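Local coordinates for protein glycosyltransferase Gtf1 (PDB 4PQG) that belongs to the GT-B-fold glycosyltransferases, carries a GtfA extended beta-sheet domain, and holds uridine-5'-diphosphate in a pocket, at residues Ser318-Ser323 with Ile422-Pro427; Glu403-Ala408 with Gly415-Glu420. All blocks are in the same frame, centred on the assembly; numbering follows the deposited sequence.

The two contacts lie on the same side of the chain's centre, about 11 Å apart between their centres, and share helix 416-423. Contact 2 packs the first turn of that helix on strand 404-406 and faces uridine-5'-diphosphate. Contact 1 fixes the other end of the helix to the loop that runs from the parallel sheet of the N-terminal half to that of the C-terminal half. Along the chain the order is 318-323, 403-408, 415-420 and 422-427, with both segments of contact 2 lying between those of contact 1. They also touch, Pro427 O lying 2.9 Å from Tyr405 N. One helix thus joins a ligand-binding start to an interdomain connection.

Contact 1. Residues Ser318-Ser323 with Ile422-Pro427; sequences SLTDSS and IGSGLP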
ATOM      1  N   SER A 318      19.077 -10.332   1.747  1.00 33.72           N
ATOM      2  CA  SER A 318      19.819 -11.535   1.433  1.00 34.26           C
ATOM      3  C   SER A 318      18.836 -12.600   0.987  1.00 35.07           C
ATOM      4  O   SER A 318      17.636 -12.503   1.265  1.00 33.68           O
ATOM      5  CB  SER A 318      20.601 -12.031   2.655  1.00 34.89           C
ATOM      6  OG  SER A 318      19.732 -12.270   3.747  1.00 35.15           O
ATOM      7  N   LEU A 319      19.348 -13.624   0.306  1.00 34.37           N
ATOM      8  CA  LEU A 319      18.551 -14.802  -0.011  1.00 32.98           C
ATOM      9  C   LEU A 319      18.166 -15.475   1.286  1.00 33.02           C
ATOM     10  O   LEU A 319      18.926 -15.439   2.254  1.00 33.40           O
ATOM     11  CB  LEU A 319      19.339 -15.766  -0.898  1.00 32.86           C
ATOM     12  CG  LEU A 319      19.978 -15.203  -2.166  1.00 31.92           C
ATOM     13  CD1 LEU A 319      20.577 -16.344  -2.974  1.00 33.60           C
ATOM     14  CD2 LEU A 319      18.979 -14.424  -3.006  1.00 32.22           C
ATOM     15  N   THR A 320      16.981 -16.068   1.311  1.00 30.21           N
ATOM     16  CA  THR A 320      16.502 -16.752   2.493  1.00 30.03           C
ATOM     17  C   THR A 320      16.407 -18.239   2.185  1.00 30.39           C
ATOM     18  O   THR A 320      15.762 -18.632   1.214  1.00 28.11           O
ATOM     19  CB  THR A 320      15.118 -16.221   2.902  1.00 29.17           C
ATOM     20  OG1 THR A 320      15.184 -14.801   3.071  1.00 28.63           O
ATOM     21  CG2 THR A 320      14.620 -16.883   4.192  1.00 28.92           C
ATOM     22  N   ASP A 321      17.054 -19.056   3.014  1.00 31.46           N
ATOM     23  CA  ASP A 321      16.957 -20.514   2.893  1.00 34.19           C
ATOM     24  C   ASP A 321      15.813 -20.999   3.741  1.00 32.86           C
ATOM     25  O   ASP A 321      15.436 -20.341   4.714  1.00 34.23           O
ATOM     26  CB  ASP A 321      18.245 -21.204   3.367  1.00 36.47           C
ATOM     27  CG  ASP A 321      19.484 -20.673   2.667  1.00 37.95           C
ATOM     28  OD1 ASP A 321      19.507 -20.604   1.419  1.00 39.39           O
ATOM     29  OD2 ASP A 321      20.437 -20.316   3.374  1.00 40.08           O
ATOM     30  N   SER A 322      15.252 -22.149   3.377  1.00 30.98           N
ATOM     31  CA  SER A 322      14.222 -22.752   4.190  1.00 31.30           C
ATOM     32  C   SER A 322      14.841 -23.061   5.535  1.00 34.08           C
ATOM     33  O   SER A 322      15.963 -23.574   5.593  1.00 31.97           O
ATOM     34  CB  SER A 322      13.724 -24.035   3.561  1.00 31.15           C
ATOM     35  OG  SER A 322      12.544 -24.439   4.214  1.00 30.19           O
ATOM     36  N   SER A 323      14.125 -22.740   6.606  1.00 36.62           N
ATOM     37  CA  SER A 323      14.658 -22.916   7.964  1.00 39.98           C
ATOM     38  C   SER A 323      14.355 -24.296   8.550  1.00 40.36           C
ATOM     39  O   SER A 323      15.141 -24.831   9.323  1.00 40.48           O
ATOM     40  CB  SER A 323      14.151 -21.812   8.899  1.00 42.33           C
ATOM     41  OG  SER A 323      12.885 -22.141   9.446  1.00 45.62           O
ATOM     42  N   ILE A 422      11.219 -15.407  -5.318  1.00 21.72           N
ATOM     43  CA  ILE A 422      12.486 -15.966  -5.840  1.00 23.52           C
ATOM     44  C   ILE A 422      13.660 -15.800  -4.857  1.00 24.05           C
ATOM     45  O   ILE A 422      14.586 -16.623  -4.840  1.00 23.89           O
ATOM     46  CB  ILE A 422      12.892 -15.429  -7.246  1.00 24.45           C
ATOM     47  CG1 ILE A 422      13.185 -13.927  -7.216  1.00 24.29           C
ATOM     48  CG2 ILE A 422      11.837 -15.778  -8.299  1.00 23.66           C
ATOM     49  CD1 ILE A 422      14.091 -13.459  -8.335  1.00 24.95           C
ATOM     50  N   GLY A 423      13.622 -14.726  -4.064  1.00 23.14           N
ATOM     51  CA  GLY A 423      14.595 -14.507  -2.989  1.00 24.17           C
ATOM     52  C   GLY A 423      14.538 -15.572  -1.911  1.00 24.42           C
ATOM     53  O   GLY A 423      15.509 -15.772  -1.187  1.00 26.46           O
ATOM     54  N   SER A 424      13.393 -16.243  -1.798  1.00 23.61           N
ATOM     55  CA  SER A 424      13.226 -17.393  -0.913  1.00 23.63           C
ATOM     56  C   SER A 424      13.263 -18.735  -1.690  1.00 23.68           C
ATOM     57  O   SER A 424      12.806 -19.772  -1.191  1.00 24.14           O
ATOM     58  CB  SER A 424      11.915 -17.273  -0.130  1.00 25.23           C
ATOM     59  OG  SER A 424      12.039 -16.405   0.986  1.00 26.22           O
ATOM     60  N   GLY A 425      13.784 -18.692  -2.912  1.00 23.85           N
ATOM     61  CA  GLY A 425      14.003 -19.891  -3.719  1.00 24.66           C
ATOM     62  C   GLY A 425      12.739 -20.570  -4.220  1.00 25.00           C
ATOM     63  O   GLY A 425      12.677 -21.805  -4.312  1.00 23.36           O
ATOM     64  N   LEU A 426      11.725 -19.779  -4.547  1.00 22.52           N
ATOM     65  CA  LEU A 426      10.515 -20.376  -5.118  1.00 22.69           C
ATOM     66  C   LEU A 426      10.550 -20.272  -6.616  1.00 23.28           C
ATOM     67  O   LEU A 426      10.792 -19.186  -7.155  1.00 23.03           O
ATOM     68  CB  LEU A 426       9.236 -19.722  -4.565  1.00 21.96           C
ATOM     69  CG  LEU A 426       8.962 -19.856  -3.062  1.00 21.51           C
ATOM     70  CD1 LEU A 426       7.678 -19.140  -2.668  1.00 20.96           C
ATOM     71  CD2 LEU A 426       8.892 -21.310  -2.647  1.00 21.29           C
ATOM     72  N   PRO A 427      10.325 -21.406  -7.305  1.00 24.12           N
ATOM     73  CA  PRO A 427      10.027 -21.333  -8.729  1.00 24.04           C
ATOM     74  C   PRO A 427       8.712 -20.586  -8.908  1.00 23.56           C
ATOM     75  O   PRO A 427       7.872 -20.610  -8.004  1.00 22.76           O
ATOM     76  CB  PRO A 427       9.843 -22.806  -9.127  1.00 24.34           C
ATOM     77  CG  PRO A 427      10.610 -23.562  -8.089  1.00 25.59           C
ATOM     78  CD  PRO A 427      10.336 -22.801  -6.823  1.00 23.77           C
TER
HETATM   79  O   HOH W   1      14.899 -13.266   0.954  1.00 28.31           O
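Thr320 and Gly423 meet through flat peptide groups, with no aromatic ring involved. The N-H of Thr320 comes to the Gly423 carbonyl tilted 18° from its plane, so it approaches the oxygen and does not sit over a face. The bond is nearly straight, 170° at the hydrogen, with Thr320 N 2.9 Å from Gly423 O. The same oxygen has Leu319 CA beside it at 3.4 Å, a CA-H...O contact. A second one runs the opposite way, from Ser424 CA to Thr320 O at 3.5 Å, and this carbonyl also accepts from Tyr486 OH.

The side chains meet at few points: Ser424 OG rests against Thr320 CB at 3.6 Å. Threonine suits its place because the hydroxyl, beside the backbone N at chi1 -55°, reaches a water 2.6 Å from Thr320 OG1. That water donates to Ser318 O and, weakly, to Gly423 O. The helix closes in a Schellman motif, with Gly425 at C-prime taking the positive phi that glycine tolerates; Gly425 N bonds to Ile422 O and Leu426 N to Ala421 O. Thr320 N supplies a donor to the Gly423 carbonyl at this helix end.

Leu319 and Ile422 both lean on helix 478-489, while Ser322 OG bonds to Ser400 O. The contact therefore ties the linker between strands 308-310 and 330-334, which belong to different parallel sheets, to the end of helix 416-423.

Contact 2. Residues Glu403-Ala408 with Gly415-Glu420; sequences EVYLTA and GLTLME. With UDP (uridine-5'-diphosphate), chain C; NAG (2-acetamido-2-deoxy-beta-D-glucopyranose), chain D.
Tyr405 and Thr417 cross at about a right angle, the phenol of the strand residue ending on the hydroxyl of the helix residue. With CG anti to the backbone N (chi1 -174°), the ring reaches from the strand to the helix. Tyr405 OH lies 2.9 Å from Thr417 OG1, whose hydroxyl probably bonds to it, though the proton is also within reach of Ala334 O, a weak bond. The phenol oxygen is also bonded by Ala334 N, so a tyrosine suits this buried place: its ring carries the hydroxyl across from strand to helix, where it has polar partners. The Thr417 carbonyl oxygen lies above one face of the ring, toward its rim.

Leu418 supplies the apolar half. Its CD2 approaches the ring obliquely, 3.9 Å from Tyr405 CE2, and meets the methyl of Thr407, whose CG2 is 4.0 Å from Leu418 CD2; the Thr407 hydroxyl turns instead to Ser409 N.

Strand 404-406, helix 416-423 and strand 428-431 form a beta-alpha-beta crossover, and Glu412 and Glu420 have the spacing of the EX7E motif of GT-B glycosyltransferases.

At the helix start, Leu416 N donates to UDP O1A at 2.8 Å and Thr417 N to UDP O2A at 3.2 Å, so backbone N-H groups grip the phosphate. Gly415, the N-cap, lacks a side chain that would press on Leu418, and its N donates to NAG O4 at 2.9 Å. One turn on, extended Glu420 takes the ribose hydroxyls: UDP O2' at 2.6 Å from Glu420 OE1, UDP O3' at 3.1 Å from Glu420 OE2.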
ATOM      1  N   GLU A 403       7.023 -24.757  -1.727  1.00 26.20           N
ATOM      2  CA  GLU A 403       7.818 -25.221  -2.838  1.00 25.14           C
ATOM      3  C   GLU A 403       7.751 -24.342  -4.077  1.00 24.18           C
ATOM      4  O   GLU A 403       8.797 -24.029  -4.657  1.00 23.06           O
ATOM      5  CB  GLU A 403       7.503 -26.680  -3.160  1.00 28.21           C
ATOM      6  CG  GLU A 403       8.053 -27.627  -2.098  1.00 29.95           C
ATOM      7  CD  GLU A 403       7.878 -29.093  -2.449  1.00 32.46           C
ATOM      8  OE1 GLU A 403       6.949 -29.428  -3.219  1.00 33.76           O
ATOM      9  OE2 GLU A 403       8.672 -29.913  -1.939  1.00 35.43           O
ATOM     10  N   VAL A 404       6.541 -23.937  -4.470  1.00 23.17           N
ATOM     11  CA  VAL A 404       6.340 -23.226  -5.727  1.00 22.71           C
ATOM     12  C   VAL A 404       5.352 -22.063  -5.537  1.00 22.65           C
ATOM     13  O   VAL A 404       4.378 -22.190  -4.796  1.00 23.92           O
ATOM     14  CB  VAL A 404       5.798 -24.165  -6.834  1.00 23.12           C
ATOM     15  CG1 VAL A 404       5.523 -23.394  -8.136  1.00 22.74           C
ATOM     16  CG2 VAL A 404       6.763 -25.326  -7.101  1.00 23.23           C
ATOM     17  N   TYR A 405       5.616 -20.955  -6.224  1.00 21.19           N
ATOM     18  CA  TYR A 405       4.743 -19.781  -6.207  1.00 21.12           C
ATOM     19  C   TYR A 405       3.942 -19.726  -7.509  1.00 20.58           C
ATOM     20  O   TYR A 405       4.511 -19.910  -8.583  1.00 20.82           O
ATOM     21  CB  TYR A 405       5.574 -18.491  -6.057  1.00 21.21           C
ATOM     22  CG  TYR A 405       4.718 -17.243  -5.895  1.00 22.34           C
ATOM     23  CD1 TYR A 405       4.447 -16.720  -4.632  1.00 22.22           C
ATOM     24  CD2 TYR A 405       4.176 -16.590  -7.011  1.00 22.34           C
ATOM     25  CE1 TYR A 405       3.646 -15.587  -4.481  1.00 22.19           C
ATOM     26  CE2 TYR A 405       3.367 -15.466  -6.869  1.00 21.82           C
ATOM     27  CZ  TYR A 405       3.108 -14.972  -5.605  1.00 21.82           C
ATOM     28  OH  TYR A 405       2.306 -13.857  -5.464  1.00 22.45           O
ATOM     29  N   LEU A 406       2.643 -19.437  -7.390  1.00 20.38           N
ATOM     30  CA  LEU A 406       1.722 -19.246  -8.530  1.00 20.31           C
ATOM     31  C   LEU A 406       1.153 -17.814  -8.657  1.00 20.14           C
ATOM     32  O   LEU A 406       0.770 -17.208  -7.679  1.00 19.39           O
ATOM     33  CB  LEU A 406       0.527 -20.194  -8.389  1.00 20.50           C
ATOM     34  CG  LEU A 406       0.751 -21.696  -8.211  1.00 20.30           C
ATOM     35  CD1 LEU A 406      -0.601 -22.392  -8.126  1.00 20.66           C
ATOM     36  CD2 LEU A 406       1.578 -22.240  -9.369  1.00 20.04           C
ATOM     37  N   THR A 407       1.046 -17.323  -9.889  1.00 20.19           N
ATOM     38  CA  THR A 407       0.447 -16.024 -10.190  1.00 20.76           C
ATOM     39  C   THR A 407      -0.309 -16.192 -11.492  1.00 20.09           C
ATOM     40  O   THR A 407       0.187 -16.828 -12.435  1.00 21.10           O
ATOM     41  CB  THR A 407       1.511 -14.892 -10.340  1.00 20.83           C
ATOM     42  OG1 THR A 407       0.929 -13.773 -11.032  1.00 20.88           O
ATOM     43  CG2 THR A 407       2.734 -15.375 -11.145  1.00 20.26           C
ATOM     44  N   ALA A 408      -1.519 -15.642 -11.497  1.00 20.61           N
ATOM     45  CA  ALA A 408      -2.366 -15.510 -12.673  1.00 19.67           C
ATOM     46  C   ALA A 408      -2.645 -14.034 -12.956  1.00 19.26           C
ATOM     47  O   ALA A 408      -3.574 -13.691 -13.683  1.00 18.77           O
ATOM     48  CB  ALA A 408      -3.656 -16.267 -12.441  1.00 20.03           C
ATOM     49  N   GLY A 415       6.022  -6.329  -9.270  1.00 18.81           N
ATOM     50  CA  GLY A 415       5.545  -7.484  -8.511  1.00 18.26           C
ATOM     51  C   GLY A 415       6.456  -7.868  -7.369  1.00 19.41           C
ATOM     52  O   GLY A 415       7.284  -8.793  -7.483  1.00 21.02           O
ATOM     53  N   LEU A 416       6.296  -7.176  -6.250  1.00 17.74           N
ATOM     54  CA  LEU A 416       7.142  -7.384  -5.105  1.00 18.25           C
ATOM     55  C   LEU A 416       7.104  -8.822  -4.571  1.00 18.10           C
ATOM     56  O   LEU A 416       8.136  -9.327  -4.148  1.00 17.96           O
ATOM     57  CB  LEU A 416       6.792  -6.378  -3.997  1.00 17.40           C
ATOM     58  CG  LEU A 416       7.257  -4.930  -4.274  1.00 18.82           C
ATOM     59  CD1 LEU A 416       6.626  -3.925  -3.304  1.00 18.43           C
ATOM     60  CD2 LEU A 416       8.775  -4.778  -4.313  1.00 18.03           C
ATOM     61  N   THR A 417       5.935  -9.471  -4.580  1.00 17.85           N
ATOM     62  CA  THR A 417       5.858 -10.884  -4.141  1.00 17.60           C
ATOM     63  C   THR A 417       6.601 -11.855  -5.084  1.00 17.93           C
ATOM     64  O   THR A 417       6.995 -12.943  -4.655  1.00 17.10           O
ATOM     65  CB  THR A 417       4.423 -11.401  -3.957  1.00 17.60           C
ATOM     66  OG1 THR A 417       3.737 -11.363  -5.221  1.00 17.79           O
ATOM     67  CG2 THR A 417       3.678 -10.572  -2.885  1.00 18.13           C
ATOM     68  N   LEU A 418       6.781 -11.466  -6.345  1.00 18.46           N
ATOM     69  CA  LEU A 418       7.574 -12.276  -7.277  1.00 20.00           C
ATOM     70  C   LEU A 418       9.063 -12.221  -6.896  1.00 20.79           C
ATOM     71  O   LEU A 418       9.741 -13.241  -6.852  1.00 22.66           O
ATOM     72  CB  LEU A 418       7.367 -11.813  -8.722  1.00 20.50           C
ATOM     73  CG  LEU A 418       5.947 -11.635  -9.280  1.00 20.91           C
ATOM     74  CD1 LEU A 418       6.023 -11.131 -10.710  1.00 20.24           C
ATOM     75  CD2 LEU A 418       5.142 -12.928  -9.188  1.00 21.32           C
ATOM     76  N   MET A 419       9.545 -11.024  -6.597  1.00 21.13           N
ATOM     77  CA  MET A 419      10.914 -10.818  -6.096  1.00 22.09           C
ATOM     78  C   MET A 419      11.120 -11.516  -4.755  1.00 21.40           C
ATOM     79  O   MET A 419      12.110 -12.226  -4.539  1.00 21.66           O
ATOM     80  CB  MET A 419      11.206  -9.318  -5.945  1.00 21.30           C
ATOM     81  CG  MET A 419      12.619  -9.013  -5.446  1.00 21.71           C
ATOM     82  SD  MET A 419      12.784  -7.334  -4.819  1.00 22.87           S
ATOM     83  CE  MET A 419      11.875  -7.507  -3.279  1.00 20.97           C
ATOM     84  N   GLU A 420      10.171 -11.310  -3.855  1.00 20.40           N
ATOM     85  CA  GLU A 420      10.212 -11.941  -2.553  1.00 20.54           C
ATOM     86  C   GLU A 420      10.213 -13.459  -2.699  1.00 21.06           C
ATOM     87  O   GLU A 420      11.039 -14.142  -2.079  1.00 21.80           O
ATOM     88  CB  GLU A 420       9.053 -11.441  -1.679  1.00 20.54           C
ATOM     89  CG  GLU A 420       9.232  -9.984  -1.225  1.00 20.61           C
ATOM     90  CD  GLU A 420       7.940  -9.295  -0.752  1.00 21.26           C
ATOM     91  OE1 GLU A 420       6.948 -10.002  -0.451  1.00 20.22           O
ATOM     92  OE2 GLU A 420       7.930  -8.034  -0.700  1.00 19.13           O
TER
HETATM   93  N1  UDP C 601       1.827  -8.535   1.113  1.00 17.74           N
HETATM   94  C2  UDP C 601       1.914  -8.821   2.493  1.00 17.57           C
HETATM   95  N3  UDP C 601       1.142  -9.767   3.007  1.00 18.40           N
HETATM   96  C4  UDP C 601       0.268 -10.467   2.270  1.00 18.43           C
HETATM   97  C5  UDP C 601       0.145 -10.211   0.901  1.00 17.87           C
HETATM   98  C6  UDP C 601       0.959  -9.221   0.339  1.00 17.48           C
HETATM   99  O2  UDP C 601       2.718  -8.204   3.237  1.00 16.97           O
HETATM  100  O4  UDP C 601      -0.422 -11.346   2.833  1.00 18.20           O
HETATM  101  C1' UDP C 601       2.726  -7.508   0.565  1.00 18.24           C
HETATM  102  C2' UDP C 601       3.831  -8.200  -0.228  1.00 18.78           C
HETATM  103  O2' UDP C 601       4.951  -8.623   0.576  1.00 19.01           O
HETATM  104  C3' UDP C 601       4.248  -7.178  -1.272  1.00 19.22           C
HETATM  105  C4' UDP C 601       3.010  -6.300  -1.438  1.00 19.34           C
HETATM  106  O4' UDP C 601       2.089  -6.668  -0.398  1.00 18.83           O
HETATM  107  O3' UDP C 601       5.333  -6.376  -0.790  1.00 19.93           O
HETATM  108  C5' UDP C 601       2.313  -6.510  -2.781  1.00 18.70           C
HETATM  109  O5' UDP C 601       3.114  -5.933  -3.797  1.00 18.89           O
HETATM  110  PA  UDP C 601       3.022  -6.429  -5.321  1.00 18.46           P
HETATM  111  O1A UDP C 601       3.974  -5.609  -6.150  1.00 17.49           O
HETATM  112  O2A UDP C 601       3.191  -7.929  -5.297  1.00 18.26           O
HETATM  113  O3A UDP C 601       1.478  -6.296  -5.770  1.00 17.31           O
HETATM  114  PB  UDP C 601       0.518  -5.011  -5.899  1.00 17.10           P
HETATM  115  O1B UDP C 601      -0.233  -5.251  -7.189  1.00 16.37           O
HETATM  116  O2B UDP C 601      -0.344  -5.045  -4.647  1.00 16.25           O
HETATM  117  O3B UDP C 601       1.431  -3.805  -6.012  1.00 16.83           O
HETATM  118  C1  NAG D 602       1.965  -2.075  -8.044  1.00 18.29           C
HETATM  119  C2  NAG D 602       2.050  -2.924  -9.306  1.00 17.57           C
HETATM  120  C3  NAG D 602       3.168  -3.873  -8.855  1.00 17.54           C
HETATM  121  C4  NAG D 602       4.389  -3.116  -8.310  1.00 17.47           C
HETATM  122  C5  NAG D 602       3.961  -2.040  -7.275  1.00 18.15           C
HETATM  123  C6  NAG D 602       5.110  -1.285  -6.616  1.00 18.04           C
HETATM  124  C7  NAG D 602       0.398  -3.995 -10.742  1.00 17.81           C
HETATM  125  C8  NAG D 602      -0.860  -4.817 -10.759  1.00 17.06           C
HETATM  126  N2  NAG D 602       0.851  -3.694  -9.536  1.00 17.26           N
HETATM  127  O1  NAG D 602       0.736  -1.658  -7.523  1.00 17.75           O
HETATM  128  O3  NAG D 602       3.531  -4.792  -9.871  1.00 18.05           O
HETATM  129  O4  NAG D 602       5.244  -4.049  -7.694  1.00 16.60           O
HETATM  130  O5  NAG D 602       3.051  -1.176  -7.960  1.00 18.70           O
HETATM  131  O6  NAG D 602       5.708  -0.497  -7.619  1.00 18.90           O
HETATM  132  O7  NAG D 602       0.937  -3.632 -11.800  1.00 19.06           O